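Local coordinates for AlgX/AlgJ SGNH hydrolase-like domain-containing protein (Eubacterium siraeum, PDB 4NZK) that is of unknown function but belongs to the DHHW family of the SGNH hydrolase clan, and so may act on an ester-type substrate, at residues Gly56-Asn60 with Gly61-Val65; Glu94-Gly97 with Ser98-Val102; Val106-Ala110 with Gly111-Leu115; Phe313-Ala317 with Pro318-Lys322. All blocks are in the same frame, centred on the assembly; numbering follows the deposited sequence. Where two conformers were deposited one is given.

Contact 1. Residues Gly56-Asn60 with Gly61-Val65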
loop_
_atom_site.group_PDB
_atom_site.type_symbol
_atom_site.label_atom_id
_atom_site.label_comp_id
_atom_site.label_asym_id
_atom_site.label_seq_id
_atom_site.Cartn_x
_atom_site.Cartn_y
_atom_site.Cartn_z
ATOM N N GLY A 56 -22.691 -15.826 7.235
ATOM C CA GLY A 56 -21.411 -15.960 6.587
ATOM C C GLY A 56 -21.504 -16.932 5.402
ATOM O O GLY A 56 -22.099 -18.007 5.524
ATOM N N VAL A 57 -20.949 -16.517 4.264
ATOM C CA VAL A 57 -20.851 -17.318 3.036
ATOM C C VAL A 57 -19.432 -17.192 2.479
ATOM O O VAL A 57 -18.920 -16.072 2.388
ATOM C CB VAL A 57 -21.781 -16.789 1.922
ATOM C CG1 VAL A 57 -21.707 -17.695 0.700
ATOM C CG2 VAL A 57 -23.211 -16.695 2.403
ATOM N N GLN A 58 -18.840 -18.305 2.057
ATOM C CA GLN A 58 -17.507 -18.319 1.447
ATOM C C GLN A 58 -17.561 -18.603 -0.059
ATOM O O GLN A 58 -18.287 -19.496 -0.515
ATOM C CB GLN A 58 -16.644 -19.408 2.086
ATOM C CG GLN A 58 -16.256 -19.095 3.509
ATOM C CD GLN A 58 -15.242 -20.045 4.083
ATOM O OE1 GLN A 58 -14.226 -20.351 3.453
ATOM N NE2 GLN A 58 -15.515 -20.522 5.272
ATOM N N THR A 59 -16.848 -17.802 -0.839
ATOM C CA THR A 59 -16.585 -18.147 -2.234
ATOM C C THR A 59 -15.385 -17.387 -2.708
ATOM O O THR A 59 -15.080 -16.278 -2.243
ATOM C CB THR A 59 -17.758 -17.954 -3.236
ATOM O OG1 THR A 59 -17.438 -18.591 -4.516
ATOM C CG2 THR A 59 -18.053 -16.479 -3.468
ATOM N N ASN A 60 -14.670 -18.031 -3.611
ATOM C CA ASN A 60 -13.532 -17.422 -4.290
ATOM C C ASN A 60 -12.512 -16.900 -3.287
ATOM O O ASN A 60 -11.860 -15.917 -3.533
ATOM C CB ASN A 60 -13.987 -16.324 -5.249
ATOM C CG ASN A 60 -12.869 -15.822 -6.138
ATOM O OD1 ASN A 60 -12.045 -16.619 -6.635
ATOM N ND2 ASN A 60 -12.827 -14.508 -6.366
ATOM N N GLY A 61 -12.364 -17.602 -2.172
ATOM C CA GLY A 61 -11.381 -17.215 -1.145
ATOM C C GLY A 61 -11.774 -16.063 -0.265
ATOM O O GLY A 61 -10.948 -15.575 0.506
ATOM N N GLN A 62 -13.038 -15.646 -0.363
ATOM C CA GLN A 62 -13.578 -14.532 0.393
ATOM C C GLN A 62 -14.672 -15.031 1.328
ATOM O O GLN A 62 -15.360 -16.008 1.068
ATOM C CB GLN A 62 -14.196 -13.476 -0.530
ATOM C CG GLN A 62 -13.446 -13.203 -1.819
ATOM C CD GLN A 62 -12.032 -12.731 -1.600
ATOM O OE1 GLN A 62 -11.795 -11.783 -0.859
ATOM N NE2 GLN A 62 -11.086 -13.373 -2.278
ATOM N N LEU A 63 -14.863 -14.291 2.399
ATOM C CA LEU A 63 -16.013 -14.457 3.293
ATOM C C LEU A 63 -16.862 -13.204 3.212
ATOM O O LEU A 63 -16.378 -12.091 3.407
ATOM C CB LEU A 63 -15.504 -14.633 4.728
ATOM C CG LEU A 63 -16.553 -14.697 5.858
ATOM C CD1 LEU A 63 -17.400 -15.955 5.731
ATOM C CD2 LEU A 63 -15.949 -14.619 7.252
ATOM N N VAL A 64 -18.150 -13.402 2.946
ATOM C CA VAL A 64 -19.134 -12.366 3.047
ATOM C C VAL A 64 -19.893 -12.620 4.336
ATOM O O VAL A 64 -20.467 -13.690 4.526
ATOM C CB VAL A 64 -20.074 -12.374 1.862
ATOM C CG1 VAL A 64 -21.148 -11.301 2.038
ATOM C CG2 VAL A 64 -19.300 -12.136 0.591
ATOM N N VAL A 65 -19.893 -11.634 5.223
ATOM C CA VAL A 65 -20.507 -11.819 6.539
ATOM C C VAL A 65 -20.967 -10.489 7.107
ATOM O O VAL A 65 -20.386 -9.455 6.813
ATOM C CB VAL A 65 -19.483 -12.505 7.474
ATOM C CG1 VAL A 65 -18.231 -11.654 7.631
ATOM C CG2 VAL A 65 -20.078 -12.915 8.818
HETATM O O HOH W 1 -13.527 -18.742 1.077
#
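The carbonyl O of Gln-62 is gripped by the backbone N of Thr-59 at 3.0 Å and by a water, which donates to it and also to OE1 of Gln-58. Across the same pair, N of Gln-62 returns a bond to O of Thr-59 (2.8 Å), so Thr-59 and Gln-62 close a beta hairpin with a two-residue loop, a type I' turn with Asn-60 and Gly-61 at its corners. Further along, Val-57 and Val-64 form the next hydrogen-bonded pair, N of Val-64 meeting O of Val-57 at 2.8 Å. The Gln-62 side chain folds back on the turn: chi2 of -59° bends it, and NE2 reaches O of Asn-60 at 2.9 Å with the acceptor lying in the plane of the amide. Its other end, OE1, bonds to OG of Ser-75. With an alanine here, the Asn-60 carbonyl would probably lose this donor and Ser-75 its amide partner. On the other face of the sheet, CG of Gln-58 lies 4.0 Å from CD1 of Leu-63, the two side chains crossing at a slant. The hairpin forms two strands of a three-stranded antiparallel sheet, with 62-67 in the middle bonded to strand 70-75, while helix 203-206 packs on Gln-62 and helix 211-214 on Val-57 and Val-64.

Contact 2. Residues Glu94-Gly97 with Ser98-Val102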
loop_
_atom_site.group_PDB
_atom_site.type_symbol
_atom_site.label_atom_id
_atom_site.label_comp_id
_atom_site.label_asym_id
_atom_site.label_seq_id
_atom_site.Cartn_x
_atom_site.Cartn_y
_atom_site.Cartn_z
ATOM N N GLU A 94 21.900 -5.375 -1.352
ATOM C CA GLU A 94 23.318 -5.594 -1.674
ATOM C C GLU A 94 23.730 -4.713 -2.877
ATOM O O GLU A 94 24.862 -4.219 -2.927
ATOM C CB GLU A 94 23.587 -7.070 -2.010
ATOM C CG GLU A 94 23.474 -8.073 -0.884
ATOM C CD GLU A 94 23.495 -9.540 -1.376
ATOM O OE1 GLU A 94 23.813 -9.817 -2.568
ATOM O OE2 GLU A 94 23.135 -10.419 -0.569
ATOM N N LYS A 95 22.849 -4.606 -3.863
ATOM C CA LYS A 95 23.105 -3.826 -5.092
ATOM C C LYS A 95 23.197 -2.327 -4.857
ATOM O O LYS A 95 23.970 -1.639 -5.515
ATOM C CB LYS A 95 22.037 -4.067 -6.157
ATOM C CG LYS A 95 21.942 -5.499 -6.640
ATOM C CD LYS A 95 23.315 -6.082 -6.870
ATOM C CE LYS A 95 23.214 -7.461 -7.512
ATOM N NZ LYS A 95 24.437 -7.858 -8.245
ATOM N N VAL A 96 22.380 -1.797 -3.935
ATOM C CA VAL A 96 22.428 -0.362 -3.676
ATOM C C VAL A 96 23.456 0.040 -2.620
ATOM O O VAL A 96 23.903 1.179 -2.586
ATOM C CB VAL A 96 21.044 0.253 -3.408
ATOM C CG1 VAL A 96 20.128 0.032 -4.592
ATOM C CG2 VAL A 96 20.391 -0.258 -2.116
ATOM N N GLY A 97 23.823 -0.883 -1.741
ATOM C CA GLY A 97 24.901 -0.663 -0.811
ATOM C C GLY A 97 24.501 0.033 0.475
ATOM O O GLY A 97 23.313 0.333 0.736
ATOM N N SER A 98 25.506 0.297 1.298
ATOM C CA SER A 98 25.282 0.822 2.645
ATOM C C SER A 98 24.732 2.233 2.701
ATOM O O SER A 98 24.094 2.594 3.693
ATOM C CB SER A 98 26.581 0.776 3.442
ATOM O OG SER A 98 27.572 1.544 2.789
ATOM N N SER A 99 24.970 3.031 1.661
ATOM C CA SER A 99 24.571 4.434 1.710
ATOM C C SER A 99 23.103 4.724 1.403
ATOM O O SER A 99 22.663 5.870 1.554
ATOM C CB SER A 99 25.454 5.278 0.782
ATOM O OG SER A 99 25.079 5.075 -0.560
ATOM N N VAL A 100 22.353 3.703 0.987
ATOM C CA VAL A 100 20.938 3.835 0.710
ATOM C C VAL A 100 20.233 2.990 1.743
ATOM O O VAL A 100 20.470 1.798 1.828
ATOM C CB VAL A 100 20.614 3.353 -0.723
ATOM C CG1 VAL A 100 19.132 3.435 -0.976
ATOM C CG2 VAL A 100 21.389 4.205 -1.749
ATOM N N ASN A 101 19.333 3.604 2.512
ATOM C CA ASN A 101 18.554 2.837 3.505
ATOM C C ASN A 101 17.367 2.223 2.824
ATOM O O ASN A 101 16.671 2.905 2.082
ATOM C CB ASN A 101 18.118 3.683 4.713
ATOM C CG ASN A 101 19.210 3.756 5.739
ATOM O OD1 ASN A 101 20.071 2.860 5.807
ATOM N ND2 ASN A 101 19.183 4.776 6.562
ATOM N N VAL A 102 17.189 0.917 3.058
ATOM C CA VAL A 102 16.089 0.156 2.453
ATOM C C VAL A 102 15.210 -0.335 3.598
ATOM O O VAL A 102 15.717 -0.885 4.592
ATOM C CB VAL A 102 16.615 -1.026 1.654
ATOM C CG1 VAL A 102 15.479 -1.819 1.011
ATOM C CG2 VAL A 102 17.621 -0.525 0.577
HETATM O O HOH W 2 25.745 2.645 -1.196
#
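Val-96 sets one methyl, CG2, against two valines of the following segment: CB of Val-100 and CG2 of Val-102 each lie 3.9 Å from CG2 of Val-96. The Val-96 and Val-100 side chains cross at about a right angle, whereas Val-96 meets Val-102 at a slant. Chi1 of -59° puts CG2 of Val-96 between its own backbone N and carbonyl carbon, from where it can reach both partners. Val-102 answers with CG2, Val-100 with CB and, slightly farther off, CG1. The chain reverses between these residues by leaving the helix at Gly-97, whose phi of 86° and extended psi would jam a side chain against the preceding carbonyl, and by a type I turn from Gly-97 to Val-100. A water bridges the reversal: it donates to O of Val-96 (2.7 Å), accepts from N of Ser-99 (3.0 Å) and bonds OG of Ser-99. NZ of Lys-93, a residue of helix 83-96, hydrogen-bonds O of both Gly-97 and Val-100. The contact thus joins the end of helix 83-96 to the start of strand 101-107, with helix 317-323 packed on Val-96 and Val-100 through Ile-321 and strand 328-334 beside Val-100 and Val-102 through Val-329 and Phe-331.

Contact 3. Residues Val106-Ala110 with Gly111-Leu115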
loop_
_atom_site.group_PDB
_atom_site.type_symbol
_atom_site.label_atom_id
_atom_site.label_comp_id
_atom_site.label_asym_id
_atom_site.label_seq_id
_atom_site.Cartn_x
_atom_site.Cartn_y
_atom_site.Cartn_z
ATOM N N VAL A 106 5.434 -4.715 5.258
ATOM C CA VAL A 106 4.424 -5.623 4.775
ATOM C C VAL A 106 3.240 -5.527 5.712
ATOM O O VAL A 106 3.395 -5.658 6.931
ATOM C CB VAL A 106 4.940 -7.084 4.651
ATOM C CG1 VAL A 106 3.813 -8.010 4.198
ATOM C CG2 VAL A 106 6.105 -7.144 3.663
ATOM N N VAL A 107 2.067 -5.309 5.143
ATOM C CA VAL A 107 0.881 -5.052 5.971
ATOM C C VAL A 107 -0.208 -6.084 5.690
ATOM O O VAL A 107 -0.301 -6.616 4.598
ATOM C CB VAL A 107 0.324 -3.635 5.759
ATOM C CG1 VAL A 107 1.314 -2.587 6.275
ATOM C CG2 VAL A 107 -0.034 -3.358 4.301
ATOM N N PRO A 108 -1.034 -6.362 6.701
ATOM C CA PRO A 108 -2.086 -7.337 6.528
ATOM C C PRO A 108 -3.291 -6.709 5.849
ATOM O O PRO A 108 -3.378 -5.499 5.729
ATOM C CB PRO A 108 -2.454 -7.690 7.954
ATOM C CG PRO A 108 -2.223 -6.437 8.686
ATOM C CD PRO A 108 -1.010 -5.808 8.072
ATOM N N THR A 109 -4.192 -7.573 5.402
ATOM C CA THR A 109 -5.510 -7.189 4.972
ATOM C C THR A 109 -6.457 -7.279 6.178
ATOM O O THR A 109 -6.043 -7.647 7.305
ATOM C CB THR A 109 -5.970 -8.066 3.813
ATOM O OG1 THR A 109 -5.934 -9.439 4.232
ATOM C CG2 THR A 109 -5.073 -7.867 2.586
ATOM N N ALA A 110 -7.710 -6.898 5.971
ATOM C CA ALA A 110 -8.628 -6.711 7.092
ATOM C C ALA A 110 -8.829 -7.936 7.960
ATOM O O ALA A 110 -9.122 -7.817 9.136
ATOM C CB ALA A 110 -9.977 -6.183 6.612
ATOM N N GLY A 111 -8.700 -9.127 7.367
ATOM C CA GLY A 111 -8.931 -10.364 8.070
ATOM C C GLY A 111 -7.985 -10.596 9.218
ATOM O O GLY A 111 -8.265 -11.428 10.098
ATOM N N ALA A 112 -6.851 -9.897 9.251
ATOM C CA ALA A 112 -5.996 -10.008 10.438
ATOM C C ALA A 112 -6.678 -9.520 11.716
ATOM O O ALA A 112 -6.360 -10.005 12.823
ATOM C CB ALA A 112 -4.750 -9.200 10.274
ATOM N N TYR A 113 -7.594 -8.559 11.561
ATOM C CA TYR A 113 -8.193 -7.893 12.692
ATOM C C TYR A 113 -9.693 -8.085 12.885
ATOM O O TYR A 113 -10.178 -8.003 14.008
ATOM C CB TYR A 113 -7.943 -6.389 12.592
ATOM C CG TYR A 113 -6.500 -6.016 12.341
ATOM C CD1 TYR A 113 -5.530 -6.291 13.283
ATOM C CD2 TYR A 113 -6.119 -5.376 11.193
ATOM C CE1 TYR A 113 -4.187 -5.978 13.052
ATOM C CE2 TYR A 113 -4.791 -5.035 10.955
ATOM C CZ TYR A 113 -3.821 -5.336 11.901
ATOM O OH TYR A 113 -2.517 -5.002 11.638
ATOM N N TYR A 114 -10.420 -8.294 11.793
ATOM C CA TYR A 114 -11.876 -8.224 11.797
ATOM C C TYR A 114 -12.636 -9.512 11.499
ATOM O O TYR A 114 -13.855 -9.482 11.433
ATOM C CB TYR A 114 -12.295 -7.175 10.777
ATOM C CG TYR A 114 -11.845 -5.776 11.168
ATOM C CD1 TYR A 114 -12.453 -5.095 12.201
ATOM C CD2 TYR A 114 -10.835 -5.145 10.509
ATOM C CE1 TYR A 114 -12.054 -3.811 12.554
ATOM C CE2 TYR A 114 -10.442 -3.856 10.835
ATOM C CZ TYR A 114 -11.047 -3.195 11.867
ATOM O OH TYR A 114 -10.619 -1.925 12.149
ATOM N N LEU A 115 -11.933 -10.620 11.334
ATOM C CA LEU A 115 -12.609 -11.889 11.112
ATOM C C LEU A 115 -13.414 -12.253 12.345
ATOM O O LEU A 115 -12.878 -12.201 13.464
ATOM C CB LEU A 115 -11.563 -12.957 10.745
ATOM C CG LEU A 115 -11.987 -14.203 10.017
ATOM C CD1 LEU A 115 -12.649 -13.869 8.670
ATOM C CD2 LEU A 115 -10.774 -15.084 9.836
HETATM O O HOH W 3 -8.497 -9.993 4.637
#
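Chi1 of -50° sets CG of Tyr-113 opposite its carbonyl carbon and swings the ring back to Pro-108, whose CG lies 3.7 Å from CE2 and 3.3 Å from OH of Tyr-113. This is a strand-loop-helix junction: strand 101-107, in the parallel part of the central sheet, runs through Pro-108 to Ala-110 into a short, weakly bonded helix at about 111-114. The Pro-108 and Tyr-113 side chains cross at a slant. CB of Ala-112 touches CB of Pro-108 at 3.6 Å and also sits over the centre of one face of the Tyr-113 ring, so that the three residues pack as one cluster. The phenolic OH of Tyr-113 is hydrogen-bonded to O of Tyr-146, whose ring also meets that of Tyr-113. A leucine here has neither ring nor hydroxyl, and would probably leave the Tyr-146 carbonyl without its partner and a gap beside Pro-108 and Ala-112. The turn is held by backbone bonds, N of Ala-112 to O of Thr-109 (3.1 Å) and a forked pair at O of Ala-110. Tyr-114 brings CD2 to within 4.1 Å of CB of Ala-110, and its OH hydrogen-bonds to O of Thr-153. A bound molecule of unknown identity lies about 4 Å from the Thr-109 side chain. At O of Ala-110, N of Tyr-114 comes in nearly along the carbonyl bond, whereas N of Tyr-113 approaches from above its plane.

Contact 4. Residues Phe313-Ala317 with Pro318-Lys322; sequences FDLYA and PDFIK
Pro-318 lies against Tyr-316 with its CD over the centre of the ring, 3.5 Å from the centroid, a CH-pi contact. With chi1 of 177°, CG of Tyr-316 stands opposite its backbone N, which carries the ring across the first turn of the helix. The Asp-319 carboxylate comes to the edge of the same ring, CG 3.5 Å from CD2 of Tyr-316, its plane turned 89° from the ring. The tightly packed, buried part is aromatic: Phe-313 points its edge at the face of Phe-320 in a T-shaped pair, centroids 5.6 Å apart and planes at 85°, CZ leading. CD1 of Leu-315 adds to this packing 3.7 Å from CD1 of Phe-320. Tyr-316 is the N-cap of helix 317-323, and its carbonyl O accepts from N of Phe-320 at 3.1 Å, with N of Asp-319 adding a weak second bond; one residue on, N of Ile-321 meets O of Ala-317 at 2.9 Å. Phe-320 and Ile-321 face strand 282-287, where Cys-284 touches both, and Phe-238 gives Phe-320 a second edge-to-face partner. On the solvent side, by contrast, Lys-322 makes no contact with 313-317; its side chain runs back along its own helix. Its NZ bonds to O of Pro-318 (3.2 Å) from the face opposite the one used by the backbone N of Lys-322, and has a second acceptor in O of Lys-95.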
loop_
_atom_site.group_PDB
_atom_site.type_symbol
_atom_site.label_atom_id
_atom_site.label_comp_id
_atom_site.label_asym_id
_atom_site.label_seq_id
_atom_site.Cartn_x
_atom_site.Cartn_y
_atom_site.Cartn_z
ATOM N N PHE A 313 7.432 -2.155 -14.149
ATOM C CA PHE A 313 8.676 -1.435 -14.003
ATOM C C PHE A 313 9.615 -2.001 -15.015
ATOM O O PHE A 313 10.002 -3.165 -14.930
ATOM C CB PHE A 313 9.223 -1.622 -12.600
ATOM C CG PHE A 313 10.426 -0.754 -12.293
ATOM C CD1 PHE A 313 10.243 0.575 -11.911
ATOM C CD2 PHE A 313 11.711 -1.259 -12.332
ATOM C CE1 PHE A 313 11.317 1.382 -11.611
ATOM C CE2 PHE A 313 12.797 -0.445 -12.049
ATOM C CZ PHE A 313 12.593 0.878 -11.657
ATOM N N ASP A 314 9.997 -1.160 -15.973
ATOM C CA ASP A 314 10.785 -1.621 -17.108
ATOM C C ASP A 314 12.204 -1.089 -17.155
ATOM O O ASP A 314 12.717 -0.743 -18.207
ATOM C CB ASP A 314 10.021 -1.269 -18.381
ATOM C CG ASP A 314 8.783 -2.120 -18.546
ATOM O OD1 ASP A 314 8.926 -3.368 -18.593
ATOM O OD2 ASP A 314 7.673 -1.549 -18.603
ATOM N N LEU A 315 12.806 -0.991 -15.986
ATOM C CA LEU A 315 14.161 -0.554 -15.820
ATOM C C LEU A 315 14.884 -1.488 -14.854
ATOM O O LEU A 315 14.308 -2.430 -14.339
ATOM C CB LEU A 315 14.164 0.861 -15.261
ATOM C CG LEU A 315 13.602 1.986 -16.090
ATOM C CD1 LEU A 315 13.699 3.262 -15.283
ATOM C CD2 LEU A 315 14.355 2.111 -17.398
ATOM N N TYR A 316 16.155 -1.191 -14.598
ATOM C CA TYR A 316 16.953 -1.905 -13.596
ATOM C C TYR A 316 16.998 -1.032 -12.331
ATOM O O TYR A 316 17.602 0.018 -12.296
ATOM C CB TYR A 316 18.339 -2.201 -14.132
ATOM C CG TYR A 316 19.269 -2.880 -13.143
ATOM C CD1 TYR A 316 18.938 -4.108 -12.566
ATOM C CD2 TYR A 316 20.488 -2.314 -12.798
ATOM C CE1 TYR A 316 19.794 -4.757 -11.668
ATOM C CE2 TYR A 316 21.349 -2.940 -11.907
ATOM C CZ TYR A 316 21.005 -4.164 -11.341
ATOM O OH TYR A 316 21.854 -4.772 -10.466
ATOM N N ALA A 317 16.308 -1.483 -11.301
ATOM C CA ALA A 317 16.064 -0.646 -10.129
ATOM C C ALA A 317 17.317 -0.085 -9.438
ATOM O O ALA A 317 17.329 1.093 -9.042
ATOM C CB ALA A 317 15.123 -1.342 -9.135
ATOM N N PRO A 318 18.376 -0.889 -9.299
ATOM C CA PRO A 318 19.536 -0.305 -8.602
ATOM C C PRO A 318 20.123 0.905 -9.352
ATOM O O PRO A 318 20.552 1.893 -8.730
ATOM C CB PRO A 318 20.510 -1.479 -8.502
ATOM C CG PRO A 318 19.586 -2.668 -8.451
ATOM C CD PRO A 318 18.486 -2.346 -9.438
ATOM N N ASP A 319 20.112 0.850 -10.676
ATOM C CA ASP A 319 20.594 1.979 -11.465
ATOM C C ASP A 319 19.616 3.165 -11.383
ATOM O O ASP A 319 20.035 4.309 -11.376
ATOM C CB ASP A 319 20.805 1.575 -12.906
ATOM C CG ASP A 319 22.108 0.810 -13.123
ATOM O OD1 ASP A 319 22.938 0.662 -12.193
ATOM O OD2 ASP A 319 22.295 0.396 -14.294
ATOM N N PHE A 320 18.319 2.889 -11.347
ATOM C CA PHE A 320 17.322 3.949 -11.148
ATOM C C PHE A 320 17.569 4.699 -9.821
ATOM O O PHE A 320 17.463 5.927 -9.767
ATOM C CB PHE A 320 15.928 3.305 -11.213
ATOM C CG PHE A 320 14.804 4.256 -11.064
ATOM C CD1 PHE A 320 14.435 5.064 -12.128
ATOM C CD2 PHE A 320 14.085 4.316 -9.909
ATOM C CE1 PHE A 320 13.367 5.919 -12.023
ATOM C CE2 PHE A 320 13.015 5.182 -9.796
ATOM C CZ PHE A 320 12.647 5.971 -10.866
ATOM N N ILE A 321 17.875 3.965 -8.754
ATOM C CA ILE A 321 18.203 4.566 -7.453
ATOM C C ILE A 321 19.425 5.484 -7.573
ATOM O O ILE A 321 19.431 6.623 -7.073
ATOM C CB ILE A 321 18.428 3.458 -6.378
ATOM C CG1 ILE A 321 17.133 3.150 -5.635
ATOM C CG2 ILE A 321 19.440 3.827 -5.286
ATOM C CD1 ILE A 321 15.913 2.955 -6.454
ATOM N N LYS A 322 20.469 4.962 -8.211
ATOM C CA LYS A 322 21.735 5.687 -8.327
ATOM C C LYS A 322 21.567 6.940 -9.175
ATOM O O LYS A 322 21.989 8.052 -8.774
ATOM C CB LYS A 322 22.814 4.775 -8.905
ATOM C CG LYS A 322 23.166 3.637 -7.983
ATOM C CD LYS A 322 24.075 2.596 -8.641
ATOM C CE LYS A 322 24.376 1.454 -7.666
ATOM N NZ LYS A 322 23.122 0.969 -7.074
#

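From the N terminus, contact 1 closes a tight hairpin in the small antiparallel sheet. Contact 2 then turns helix 83-96 into strand 101-107, and contact 3 takes up the far end of that strand where it leaves the central sheet; their centres lie 30 Å apart. Much later, contact 4 leads the loop after strand 304-309 into helix 317-323. The four follow in series, none enclosing or crossing another. In space they pair up: Leu-63 of contact 1 packs on Leu-115 of contact 3, and the side chain of Lys-95 of contact 2 packs on Tyr-316 and Pro-318 of contact 4. Contacts 1 and 4 lie on opposite sides of the chain's centre.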